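Local coordinates for DNA mismatch repair protein MutS (Thermus aquaticus, PDB 1FW6) that takes part in DNA mismatch repair, binding mismatched DNA and using a weak ATPase activity of the ABC type, at residues T582-A587 against L722-Q727; A587-F592 against L711-R716; T591-T596 against L660-G665. All blocks are in the same frame, centred on the assembly; numbering follows the deposited sequence.

Contact 1 (T582-A587 against L722-Q727); sequences TGPNMA and LVFYHQ. With ADP (adenosine-5'-diphosphate), chain H; SO4 (sulfate ion), chain F.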
loop_
_atom_site.group_PDB
_atom_site.type_symbol
_atom_site.label_atom_id
_atom_site.label_comp_id
_atom_site.label_asym_id
_atom_site.label_seq_id
_atom_site.Cartn_x
_atom_site.Cartn_y
_atom_site.Cartn_z
ATOM N N THR C 582 30.639 -14.075 23.549
ATOM C CA THR C 582 29.945 -13.519 24.702
ATOM C C THR C 582 30.209 -12.022 24.868
ATOM O O THR C 582 30.979 -11.424 24.119
ATOM C CB THR C 582 30.355 -14.262 25.966
ATOM O OG1 THR C 582 31.733 -14.631 25.865
ATOM C CG2 THR C 582 29.518 -15.508 26.135
ATOM N N GLY C 583 29.562 -11.408 25.843
ATOM C CA GLY C 583 29.758 -9.986 26.029
ATOM C C GLY C 583 28.424 -9.267 26.032
ATOM O O GLY C 583 27.422 -9.774 25.521
ATOM N N PRO C 584 28.393 -8.053 26.579
ATOM C CA PRO C 584 27.201 -7.208 26.689
ATOM C C PRO C 584 26.395 -6.930 25.425
ATOM O O PRO C 584 26.952 -6.718 24.359
ATOM C CB PRO C 584 27.760 -5.930 27.304
ATOM C CG PRO C 584 29.142 -5.882 26.739
ATOM C CD PRO C 584 29.608 -7.286 26.895
ATOM N N ASN C 585 25.069 -6.915 25.559
ATOM C CA ASN C 585 24.203 -6.617 24.428
ATOM C C ASN C 585 24.412 -5.161 23.982
ATOM O O ASN C 585 24.751 -4.288 24.789
ATOM C CB ASN C 585 22.745 -6.883 24.805
ATOM C CG ASN C 585 22.387 -8.372 24.737
ATOM O OD1 ASN C 585 21.374 -8.809 25.278
ATOM N ND2 ASN C 585 23.217 -9.146 24.057
HETATM N N MSE C 586 24.209 -4.914 22.691
HETATM C CA MSE C 586 24.425 -3.606 22.084
HETATM C C MSE C 586 25.913 -3.482 21.740
HETATM O O MSE C 586 26.349 -2.507 21.137
HETATM C CB MSE C 586 23.999 -2.473 23.019
HETATM C CG MSE C 586 22.495 -2.287 23.114
HETATM SE SE MSE C 586 21.953 -1.000 24.475
HETATM C CE MSE C 586 22.213 -2.061 26.058
ATOM N N ALA C 587 26.688 -4.500 22.102
ATOM C CA ALA C 587 28.118 -4.486 21.839
ATOM C C ALA C 587 28.522 -4.963 20.450
ATOM O O ALA C 587 29.501 -4.458 19.910
ATOM C CB ALA C 587 28.857 -5.290 22.902
ATOM N N LEU C 722 27.790 3.515 30.498
ATOM C CA LEU C 722 28.474 2.461 29.762
ATOM C C LEU C 722 28.624 2.809 28.308
ATOM O O LEU C 722 27.685 3.271 27.670
ATOM C CB LEU C 722 27.698 1.151 29.860
ATOM C CG LEU C 722 27.999 0.252 31.056
ATOM C CD1 LEU C 722 27.063 -0.950 31.066
ATOM C CD2 LEU C 722 29.445 -0.195 30.974
ATOM N N VAL C 723 29.820 2.589 27.781
ATOM C CA VAL C 723 30.082 2.849 26.374
ATOM C C VAL C 723 30.446 1.520 25.730
ATOM O O VAL C 723 31.374 0.832 26.170
ATOM C CB VAL C 723 31.254 3.832 26.165
ATOM C CG1 VAL C 723 31.485 4.045 24.686
ATOM C CG2 VAL C 723 30.961 5.146 26.836
ATOM N N PHE C 724 29.704 1.150 24.696
ATOM C CA PHE C 724 29.988 -0.098 24.007
ATOM C C PHE C 724 30.895 0.084 22.791
ATOM O O PHE C 724 30.572 0.826 21.851
ATOM C CB PHE C 724 28.690 -0.771 23.559
ATOM C CG PHE C 724 27.722 -1.013 24.670
ATOM C CD1 PHE C 724 26.825 -0.033 25.046
ATOM C CD2 PHE C 724 27.713 -2.227 25.341
ATOM C CE1 PHE C 724 25.924 -0.256 26.069
ATOM C CE2 PHE C 724 26.822 -2.460 26.363
ATOM C CZ PHE C 724 25.922 -1.470 26.732
ATOM N N TYR C 725 32.044 -0.582 22.827
ATOM C CA TYR C 725 32.971 -0.547 21.709
ATOM C C TYR C 725 32.649 -1.808 20.908
ATOM O O TYR C 725 31.921 -2.685 21.382
ATOM C CB TYR C 725 34.422 -0.542 22.206
ATOM C CG TYR C 725 34.784 0.754 22.897
ATOM C CD1 TYR C 725 34.786 0.856 24.291
ATOM C CD2 TYR C 725 35.048 1.906 22.153
ATOM C CE1 TYR C 725 35.040 2.085 24.926
ATOM C CE2 TYR C 725 35.298 3.131 22.773
ATOM C CZ TYR C 725 35.292 3.215 24.157
ATOM O OH TYR C 725 35.528 4.431 24.753
ATOM N N HIS C 726 33.173 -1.918 19.698
ATOM C CA HIS C 726 32.844 -3.083 18.902
ATOM C C HIS C 726 33.997 -4.022 18.582
ATOM O O HIS C 726 33.867 -4.880 17.715
ATOM C CB HIS C 726 32.153 -2.617 17.623
ATOM C CG HIS C 726 30.943 -1.767 17.870
ATOM N ND1 HIS C 726 29.896 -2.176 18.666
ATOM C CD2 HIS C 726 30.590 -0.555 17.380
ATOM C CE1 HIS C 726 28.947 -1.255 18.652
ATOM N NE2 HIS C 726 29.343 -0.263 17.877
ATOM N N GLN C 727 35.130 -3.869 19.259
ATOM C CA GLN C 727 36.249 -4.769 19.002
ATOM C C GLN C 727 35.822 -6.153 19.446
ATOM O O GLN C 727 35.359 -6.328 20.565
ATOM C CB GLN C 727 37.495 -4.383 19.808
ATOM C CG GLN C 727 38.486 -3.486 19.111
ATOM C CD GLN C 727 37.893 -2.143 18.787
ATOM O OE1 GLN C 727 37.167 -1.565 19.604
ATOM N NE2 GLN C 727 38.198 -1.627 17.595
HETATM P PB ADP H . 24.336 -7.575 20.220
HETATM O O1B ADP H . 23.273 -7.367 21.250
HETATM O O2B ADP H . 25.748 -7.279 20.459
HETATM O O3B ADP H . 24.119 -9.040 19.615
HETATM P PA ADP H . 24.257 -5.966 17.835
HETATM O O1A ADP H . 23.646 -6.543 16.649
HETATM O O2A ADP H . 25.711 -5.826 17.881
HETATM O O3A ADP H . 23.686 -6.817 19.011
HETATM O "O5'" ADP H . 23.727 -4.517 18.264
HETATM C "C5'" ADP H . 23.480 -3.647 17.142
HETATM C "C4'" ADP H . 23.963 -2.232 16.946
HETATM O "O4'" ADP H . 25.388 -2.166 17.164
HETATM C "C3'" ADP H . 23.856 -2.207 15.426
HETATM O "O3'" ADP H . 22.582 -1.726 14.996
HETATM C "C2'" ADP H . 24.994 -1.372 14.914
HETATM O "O2'" ADP H . 24.612 -0.011 14.812
HETATM C "C1'" ADP H . 26.035 -1.625 16.022
HETATM N N9 ADP H . 27.208 -2.432 15.652
HETATM C C8 ADP H . 27.469 -3.753 15.929
HETATM N N7 ADP H . 28.620 -4.206 15.525
HETATM C C5 ADP H . 29.178 -3.108 14.912
HETATM C C6 ADP H . 30.436 -2.860 14.272
HETATM N N6 ADP H . 31.358 -3.799 14.163
HETATM N N1 ADP H . 30.727 -1.630 13.748
HETATM C C2 ADP H . 29.798 -0.644 13.860
HETATM N N3 ADP H . 28.585 -0.769 14.452
HETATM C C4 ADP H . 28.320 -2.008 14.958
HETATM S S SO4 F . 24.139 -8.375 29.106
HETATM O O1 SO4 F . 22.766 -7.959 29.421
HETATM O O2 SO4 F . 25.083 -7.324 29.508
HETATM O O3 SO4 F . 24.418 -9.624 29.850
HETATM O O4 SO4 F . 24.251 -8.585 27.648
#

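Contact 2 (A587-F592 against L711-R716); sequences AGKSTF and LHVAAR. With MG (magnesium ion), chain E; ADP (adenosine-5'-diphosphate), chain H.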
loop_
_atom_site.group_PDB
_atom_site.type_symbol
_atom_site.label_atom_id
_atom_site.label_comp_id
_atom_site.label_asym_id
_atom_site.label_seq_id
_atom_site.Cartn_x
_atom_site.Cartn_y
_atom_site.Cartn_z
ATOM N N ALA C 587 26.688 -4.500 22.102
ATOM C CA ALA C 587 28.118 -4.486 21.839
ATOM C C ALA C 587 28.522 -4.963 20.450
ATOM O O ALA C 587 29.501 -4.458 19.910
ATOM C CB ALA C 587 28.857 -5.290 22.902
ATOM N N GLY C 588 27.803 -5.923 19.868
ATOM C CA GLY C 588 28.185 -6.385 18.537
ATOM C C GLY C 588 28.038 -7.857 18.134
ATOM O O GLY C 588 28.246 -8.200 16.962
ATOM N N LYS C 589 27.676 -8.720 19.084
ATOM C CA LYS C 589 27.523 -10.155 18.832
ATOM C C LYS C 589 26.741 -10.565 17.589
ATOM O O LYS C 589 27.271 -11.256 16.723
ATOM C CB LYS C 589 26.899 -10.824 20.043
ATOM C CG LYS C 589 27.837 -10.965 21.216
ATOM C CD LYS C 589 27.088 -11.400 22.453
ATOM C CE LYS C 589 26.117 -10.325 22.860
ATOM N NZ LYS C 589 25.627 -10.568 24.222
ATOM N N SER C 590 25.487 -10.150 17.499
ATOM C CA SER C 590 24.648 -10.517 16.360
ATOM C C SER C 590 25.183 -10.005 15.014
ATOM O O SER C 590 25.195 -10.738 14.017
ATOM C CB SER C 590 23.220 -10.013 16.591
ATOM O OG SER C 590 22.706 -10.474 17.830
ATOM N N THR C 591 25.631 -8.749 14.981
ATOM C CA THR C 591 26.156 -8.175 13.745
ATOM C C THR C 591 27.405 -8.916 13.323
ATOM O O THR C 591 27.641 -9.105 12.124
ATOM C CB THR C 591 26.502 -6.679 13.898
ATOM O OG1 THR C 591 25.300 -5.942 14.104
ATOM C CG2 THR C 591 27.178 -6.143 12.644
ATOM N N PHE C 592 28.209 -9.330 14.300
ATOM C CA PHE C 592 29.425 -10.060 13.990
ATOM C C PHE C 592 29.088 -11.371 13.279
ATOM O O PHE C 592 29.696 -11.692 12.257
ATOM C CB PHE C 592 30.221 -10.347 15.254
ATOM C CG PHE C 592 31.539 -11.028 14.992
ATOM C CD1 PHE C 592 32.495 -10.428 14.174
ATOM C CD2 PHE C 592 31.827 -12.271 15.560
ATOM C CE1 PHE C 592 33.716 -11.056 13.926
ATOM C CE2 PHE C 592 33.037 -12.900 15.318
ATOM C CZ PHE C 592 33.986 -12.294 14.501
ATOM N N LEU C 711 35.316 -15.892 22.123
ATOM C CA LEU C 711 35.415 -14.499 21.697
ATOM C C LEU C 711 34.413 -13.670 22.499
ATOM O O LEU C 711 33.404 -14.192 23.014
ATOM C CB LEU C 711 35.121 -14.366 20.200
ATOM C CG LEU C 711 35.993 -15.153 19.218
ATOM C CD1 LEU C 711 35.499 -14.945 17.818
ATOM C CD2 LEU C 711 37.431 -14.707 19.325
ATOM N N HIS C 712 34.694 -12.375 22.607
ATOM C CA HIS C 712 33.820 -11.492 23.366
ATOM C C HIS C 712 33.901 -10.044 22.912
ATOM O O HIS C 712 34.908 -9.610 22.358
ATOM C CB HIS C 712 34.176 -11.566 24.853
ATOM C CG HIS C 712 35.465 -10.880 25.201
ATOM N ND1 HIS C 712 36.687 -11.280 24.698
ATOM C CD2 HIS C 712 35.718 -9.795 25.975
ATOM C CE1 HIS C 712 37.630 -10.473 25.143
ATOM N NE2 HIS C 712 37.071 -9.561 25.919
ATOM N N VAL C 713 32.820 -9.308 23.133
ATOM C CA VAL C 713 32.782 -7.883 22.821
ATOM C C VAL C 713 32.711 -7.257 24.203
ATOM O O VAL C 713 32.386 -7.946 25.168
ATOM C CB VAL C 713 31.533 -7.491 22.004
ATOM C CG1 VAL C 713 31.676 -7.985 20.584
ATOM C CG2 VAL C 713 30.288 -8.069 22.640
ATOM N N ALA C 714 32.992 -5.970 24.332
ATOM C CA ALA C 714 32.962 -5.408 25.671
ATOM C C ALA C 714 32.387 -4.015 25.848
ATOM O O ALA C 714 32.079 -3.308 24.888
ATOM C CB ALA C 714 34.360 -5.458 26.268
ATOM N N ALA C 715 32.246 -3.641 27.112
ATOM C CA ALA C 715 31.726 -2.343 27.477
ATOM C C ALA C 715 32.687 -1.728 28.477
ATOM O O ALA C 715 33.407 -2.434 29.175
ATOM C CB ALA C 715 30.347 -2.491 28.091
ATOM N N ARG C 716 32.719 -0.405 28.527
ATOM C CA ARG C 716 33.588 0.279 29.464
ATOM C C ARG C 716 32.740 1.272 30.224
ATOM O O ARG C 716 32.237 2.230 29.655
ATOM C CB ARG C 716 34.725 1.003 28.737
ATOM C CG ARG C 716 36.098 0.578 29.225
ATOM C CD ARG C 716 36.161 0.656 30.748
ATOM N NE ARG C 716 37.351 0.012 31.307
ATOM C CZ ARG C 716 37.700 0.074 32.593
ATOM N NH1 ARG C 716 36.944 0.752 33.454
ATOM N NH2 ARG C 716 38.807 -0.535 33.018
HETATM MG MG MG E . 21.931 -9.592 20.036
HETATM P PB ADP H . 24.336 -7.575 20.220
HETATM O O1B ADP H . 23.273 -7.367 21.250
HETATM O O2B ADP H . 25.748 -7.279 20.459
HETATM O O3B ADP H . 24.119 -9.040 19.615
HETATM P PA ADP H . 24.257 -5.966 17.835
HETATM O O1A ADP H . 23.646 -6.543 16.649
HETATM O O2A ADP H . 25.711 -5.826 17.881
HETATM O O3A ADP H . 23.686 -6.817 19.011
HETATM O "O5'" ADP H . 23.727 -4.517 18.264
HETATM C "C5'" ADP H . 23.480 -3.647 17.142
HETATM C "C4'" ADP H . 23.963 -2.232 16.946
HETATM O "O4'" ADP H . 25.388 -2.166 17.164
HETATM C "C3'" ADP H . 23.856 -2.207 15.426
HETATM O "O3'" ADP H . 22.582 -1.726 14.996
HETATM C "C2'" ADP H . 24.994 -1.372 14.914
HETATM O "O2'" ADP H . 24.612 -0.011 14.812
HETATM C "C1'" ADP H . 26.035 -1.625 16.022
HETATM N N9 ADP H . 27.208 -2.432 15.652
HETATM C C8 ADP H . 27.469 -3.753 15.929
HETATM N N7 ADP H . 28.620 -4.206 15.525
HETATM C C5 ADP H . 29.178 -3.108 14.912
HETATM C C6 ADP H . 30.436 -2.860 14.272
HETATM N N6 ADP H . 31.358 -3.799 14.163
HETATM N N1 ADP H . 30.727 -1.630 13.748
HETATM C C2 ADP H . 29.798 -0.644 13.860
HETATM N N3 ADP H . 28.585 -0.769 14.452
HETATM C C4 ADP H . 28.320 -2.008 14.958
HETATM O O HOH W 1 21.270 -8.225 18.539
HETATM O O HOH W 2 22.850 -11.598 20.062
HETATM O O HOH W 3 19.969 -10.893 19.283
#

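Contact 3 (T591-T596 against L660-G665); sequences TFLRQT and LLDEVG. With ADP (adenosine-5'-diphosphate), chain H.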
loop_
_atom_site.group_PDB
_atom_site.type_symbol
_atom_site.label_atom_id
_atom_site.label_comp_id
_atom_site.label_asym_id
_atom_site.label_seq_id
_atom_site.Cartn_x
_atom_site.Cartn_y
_atom_site.Cartn_z
ATOM N N THR C 591 25.631 -8.749 14.981
ATOM C CA THR C 591 26.156 -8.175 13.745
ATOM C C THR C 591 27.405 -8.916 13.323
ATOM O O THR C 591 27.641 -9.105 12.124
ATOM C CB THR C 591 26.502 -6.679 13.898
ATOM O OG1 THR C 591 25.300 -5.942 14.104
ATOM C CG2 THR C 591 27.178 -6.143 12.644
ATOM N N PHE C 592 28.209 -9.330 14.300
ATOM C CA PHE C 592 29.425 -10.060 13.990
ATOM C C PHE C 592 29.088 -11.371 13.279
ATOM O O PHE C 592 29.696 -11.692 12.257
ATOM C CB PHE C 592 30.221 -10.347 15.254
ATOM C CG PHE C 592 31.539 -11.028 14.992
ATOM C CD1 PHE C 592 32.495 -10.428 14.174
ATOM C CD2 PHE C 592 31.827 -12.271 15.560
ATOM C CE1 PHE C 592 33.716 -11.056 13.926
ATOM C CE2 PHE C 592 33.037 -12.900 15.318
ATOM C CZ PHE C 592 33.986 -12.294 14.501
ATOM N N LEU C 593 28.121 -12.120 13.809
ATOM C CA LEU C 593 27.710 -13.379 13.194
ATOM C C LEU C 593 27.237 -13.142 11.764
ATOM O O LEU C 593 27.700 -13.793 10.826
ATOM C CB LEU C 593 26.566 -14.042 13.974
ATOM C CG LEU C 593 26.770 -14.538 15.409
ATOM C CD1 LEU C 593 25.543 -15.302 15.880
ATOM C CD2 LEU C 593 27.979 -15.422 15.470
ATOM N N ARG C 594 26.312 -12.205 11.596
ATOM C CA ARG C 594 25.781 -11.926 10.271
ATOM C C ARG C 594 26.880 -11.529 9.304
ATOM O O ARG C 594 26.872 -11.933 8.138
ATOM C CB ARG C 594 24.721 -10.820 10.330
ATOM C CG ARG C 594 23.448 -11.183 11.085
ATOM C CD ARG C 594 22.296 -10.248 10.672
ATOM N NE ARG C 594 21.125 -10.358 11.540
ATOM C CZ ARG C 594 20.976 -9.690 12.679
ATOM N NH1 ARG C 594 21.914 -8.846 13.097
ATOM N NH2 ARG C 594 19.894 -9.885 13.415
ATOM N N GLN C 595 27.824 -10.736 9.791
ATOM C CA GLN C 595 28.934 -10.267 8.971
ATOM C C GLN C 595 29.712 -11.446 8.419
ATOM O O GLN C 595 30.116 -11.449 7.258
ATOM C CB GLN C 595 29.861 -9.411 9.819
ATOM C CG GLN C 595 31.165 -9.047 9.161
ATOM C CD GLN C 595 32.147 -8.543 10.178
ATOM O OE1 GLN C 595 31.773 -7.763 11.051
ATOM N NE2 GLN C 595 33.411 -8.983 10.086
ATOM N N THR C 596 29.926 -12.444 9.265
ATOM C CA THR C 596 30.659 -13.630 8.858
ATOM C C THR C 596 29.990 -14.368 7.690
ATOM O O THR C 596 30.638 -14.691 6.689
ATOM C CB THR C 596 30.803 -14.597 10.028
ATOM O OG1 THR C 596 31.397 -13.921 11.145
ATOM C CG2 THR C 596 31.672 -15.740 9.621
ATOM N N LEU C 660 25.416 -20.421 12.327
ATOM C CA LEU C 660 25.363 -19.242 13.172
ATOM C C LEU C 660 24.182 -19.307 14.127
ATOM O O LEU C 660 23.031 -19.309 13.696
ATOM C CB LEU C 660 25.289 -18.000 12.276
ATOM C CG LEU C 660 26.405 -18.098 11.231
ATOM C CD1 LEU C 660 25.802 -18.179 9.842
ATOM C CD2 LEU C 660 27.359 -16.935 11.358
ATOM N N LEU C 661 24.488 -19.382 15.420
ATOM C CA LEU C 661 23.472 -19.449 16.460
ATOM C C LEU C 661 23.489 -18.189 17.293
ATOM O O LEU C 661 24.556 -17.743 17.736
ATOM C CB LEU C 661 23.706 -20.648 17.377
ATOM C CG LEU C 661 23.634 -22.040 16.758
ATOM C CD1 LEU C 661 23.396 -23.056 17.871
ATOM C CD2 LEU C 661 22.507 -22.094 15.742
ATOM N N ASP C 662 22.305 -17.628 17.519
ATOM C CA ASP C 662 22.187 -16.414 18.302
ATOM C C ASP C 662 21.256 -16.628 19.493
ATOM O O ASP C 662 20.036 -16.707 19.343
ATOM C CB ASP C 662 21.659 -15.271 17.423
ATOM C CG ASP C 662 22.171 -13.903 17.860
ATOM O OD1 ASP C 662 21.638 -12.881 17.377
ATOM O OD2 ASP C 662 23.112 -13.847 18.676
ATOM N N GLU C 663 21.842 -16.745 20.676
ATOM C CA GLU C 663 21.077 -16.905 21.906
ATOM C C GLU C 663 20.250 -18.187 22.041
ATOM O O GLU C 663 19.280 -18.206 22.806
ATOM C CB GLU C 663 20.130 -15.708 22.080
ATOM C CG GLU C 663 20.708 -14.340 21.728
ATOM C CD GLU C 663 21.781 -13.877 22.696
ATOM O OE1 GLU C 663 22.112 -14.635 23.633
ATOM O OE2 GLU C 663 22.298 -12.751 22.515
ATOM N N VAL C 664 20.616 -19.255 21.334
ATOM C CA VAL C 664 19.847 -20.495 21.432
ATOM C C VAL C 664 19.781 -20.955 22.890
ATOM O O VAL C 664 20.806 -21.059 23.560
ATOM C CB VAL C 664 20.469 -21.618 20.563
ATOM C CG1 VAL C 664 19.644 -22.892 20.673
ATOM C CG2 VAL C 664 20.519 -21.192 19.114
ATOM N N GLY C 665 18.570 -21.223 23.381
ATOM C CA GLY C 665 18.398 -21.655 24.758
ATOM C C GLY C 665 17.538 -20.684 25.554
ATOM O O GLY C 665 17.094 -20.980 26.665
HETATM P PB ADP H . 24.336 -7.575 20.220
HETATM O O1B ADP H . 23.273 -7.367 21.250
HETATM O O2B ADP H . 25.748 -7.279 20.459
HETATM O O3B ADP H . 24.119 -9.040 19.615
HETATM P PA ADP H . 24.257 -5.966 17.835
HETATM O O1A ADP H . 23.646 -6.543 16.649
HETATM O O2A ADP H . 25.711 -5.826 17.881
HETATM O O3A ADP H . 23.686 -6.817 19.011
HETATM O "O5'" ADP H . 23.727 -4.517 18.264
HETATM C "C5'" ADP H . 23.480 -3.647 17.142
HETATM C "C4'" ADP H . 23.963 -2.232 16.946
HETATM O "O4'" ADP H . 25.388 -2.166 17.164
HETATM C "C3'" ADP H . 23.856 -2.207 15.426
HETATM O "O3'" ADP H . 22.582 -1.726 14.996
HETATM C "C2'" ADP H . 24.994 -1.372 14.914
HETATM O "O2'" ADP H . 24.612 -0.011 14.812
HETATM C "C1'" ADP H . 26.035 -1.625 16.022
HETATM N N9 ADP H . 27.208 -2.432 15.652
HETATM C C8 ADP H . 27.469 -3.753 15.929
HETATM N N7 ADP H . 28.620 -4.206 15.525
HETATM C C5 ADP H . 29.178 -3.108 14.912
HETATM C C6 ADP H . 30.436 -2.860 14.272
HETATM N N6 ADP H . 31.358 -3.799 14.163
HETATM N N1 ADP H . 30.727 -1.630 13.748
HETATM C C2 ADP H . 29.798 -0.644 13.860
HETATM N N3 ADP H . 28.585 -0.769 14.452
HETATM C C4 ADP H . 28.320 -2.008 14.958
#

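Contact 1 (T582-A587 against L722-Q727)
Phe724, on strand 721-724, packs against the phosphate-binding loop 582-587. Met586, a selenomethionine, lies over one face of its ring. Met586 CB stands 4.1 Å from the centroid of the Phe724 ring, 4° off the normal, a CH-pi contact. The Met586 chain bends at its third torsion (-76°), and this carries CE to 3.8 Å from Phe724 CZ. Its selenium sits oblique to the ring, a Met-aromatic contact. Pro584 CB meets the ring edge, in plane, 3.7 Å from Phe724 CE2. Ala587 CB adds an apolar touch near Phe724 CD2. Two residues on, His726 ND1 donates to Ala587 O at 2.6 Å and 169°. The bond lies in the imidazole plane, but ND1 stands above the carbonyl plane. One face of the His726 ring covers the ADP base, whose C4 lies over its centre. An alanine in place of His726 would probably leave Ala587 O without this donor and the adenine without its cover on that side. Met586 N gives a straight bond to ADP O1B at 3.0 Å. Apolar contacts thus pack against the loop, while one imidazole ties its backbone to the nucleotide base.

Contact 2 (A587-F592 against L711-R716)
Ala587 and Val713 mark the closest backbone approach, with their CA atoms 5.9 Å apart. Segment 587-592 turns from loop into helix at Gly588, the N-cap, and Phe592 N bonds back to Gly588 O. Segment 711-716 is extended and belongs to strand 708-718. No hydrogen bond joins the two segments. Val713 points its side chain at the loop and lies against the turn at Ala587, though the exact fit of the methyl groups there is doubtful. Val713 CG2 also lies 4.1 Å from Lys589 CG. Gly588 has backbone angles that would press a side chain against the preceding carbonyl. Further along, Phe592 and Leu711 cross at about a right angle. Phe592 CG is anti to the backbone N (chi1 -176°), and CE2 reaches 4.1 Å from Leu711 CD1. The polar work is done on the nucleotide. Gly588 N donates to ADP O2B, and Ser590 N to ADP O3B at 2.8 Å. Ser590 OG binds the magnesium ion at 2.5 Å, along with ADP O3B and three waters. Thr591 OG1 donates to ADP O1A. The Lys589 amine bonds to Gly583 O. This is the Walker A loop and the start of its helix. Strand 578-582 pairs in parallel with strand 708-718, and helix 589-603 packs on both. Phe592 also touches Ile581 of strand 578-582 and Leu572 of strand 570-574.

Contact 3 (T591-T596 against L660-G665)
Leu593 and Leu660 make the tight part of this contact. Leu593 points from helix 591-596 toward strand 660-662, and the two CA atoms are 6.3 Å apart. Leu593 CB lies 4.0 Å from Leu660 CD2. The same methyl group of Leu660 sits beside Leu593 O. Leu593 CG is anti to the carbonyl carbon (chi1 -64°), and its extended chain lays CD1 against Leu661 O and near Asp662. Thr596 is a looser neighbour, its CB 4.4 Å from Leu660 CD2. Thr596 OG1 instead donates to Phe592 O at 3.0 Å. The backbone N of Thr596 reaches that oxygen from the opposite face, so one carbonyl takes two donors. The contact thins toward the nucleotide. Arg594 is partly exposed and points away from the strand. Its NH2 stays 5.3 Å from Asp662 OD1, too far for a salt bridge. Asp662 OD1 bonds instead to Ser590 OG, and the nearest atom of the Asp662 side chain is about 4 Å from the magnesium ion. Helix and strand run nearly antiparallel, at 163° with axes 9.0 Å apart. A helix after the P-loop, packed on a strand of the parallel part of the sheet, is characteristic of the P-loop NTPase core; Asp662-Glu663 is consistent with the Walker B position.

How the contacts relate
All three contacts belong to the ATPase domain and gather round one ADP. Contacts 2 and 3 are buried and share Thr591 and Phe592 on helix 589-603, which meets strand 708-718 in one and strand 657-662 in the other. Contact 1 is partly buried, and its loop also touches the second subunit. It shares Ala587 with contact 2, and their strands 721-724 and 708-718 are neighbours in one sheet. Contact 1 mixes aromatic packing with a side-chain hydrogen bond. No hydrogen bond joins the segments of contacts 2 and 3, where apolar side chains do most of the packing. Contacts 2 and 3 meet beside the magnesium ion.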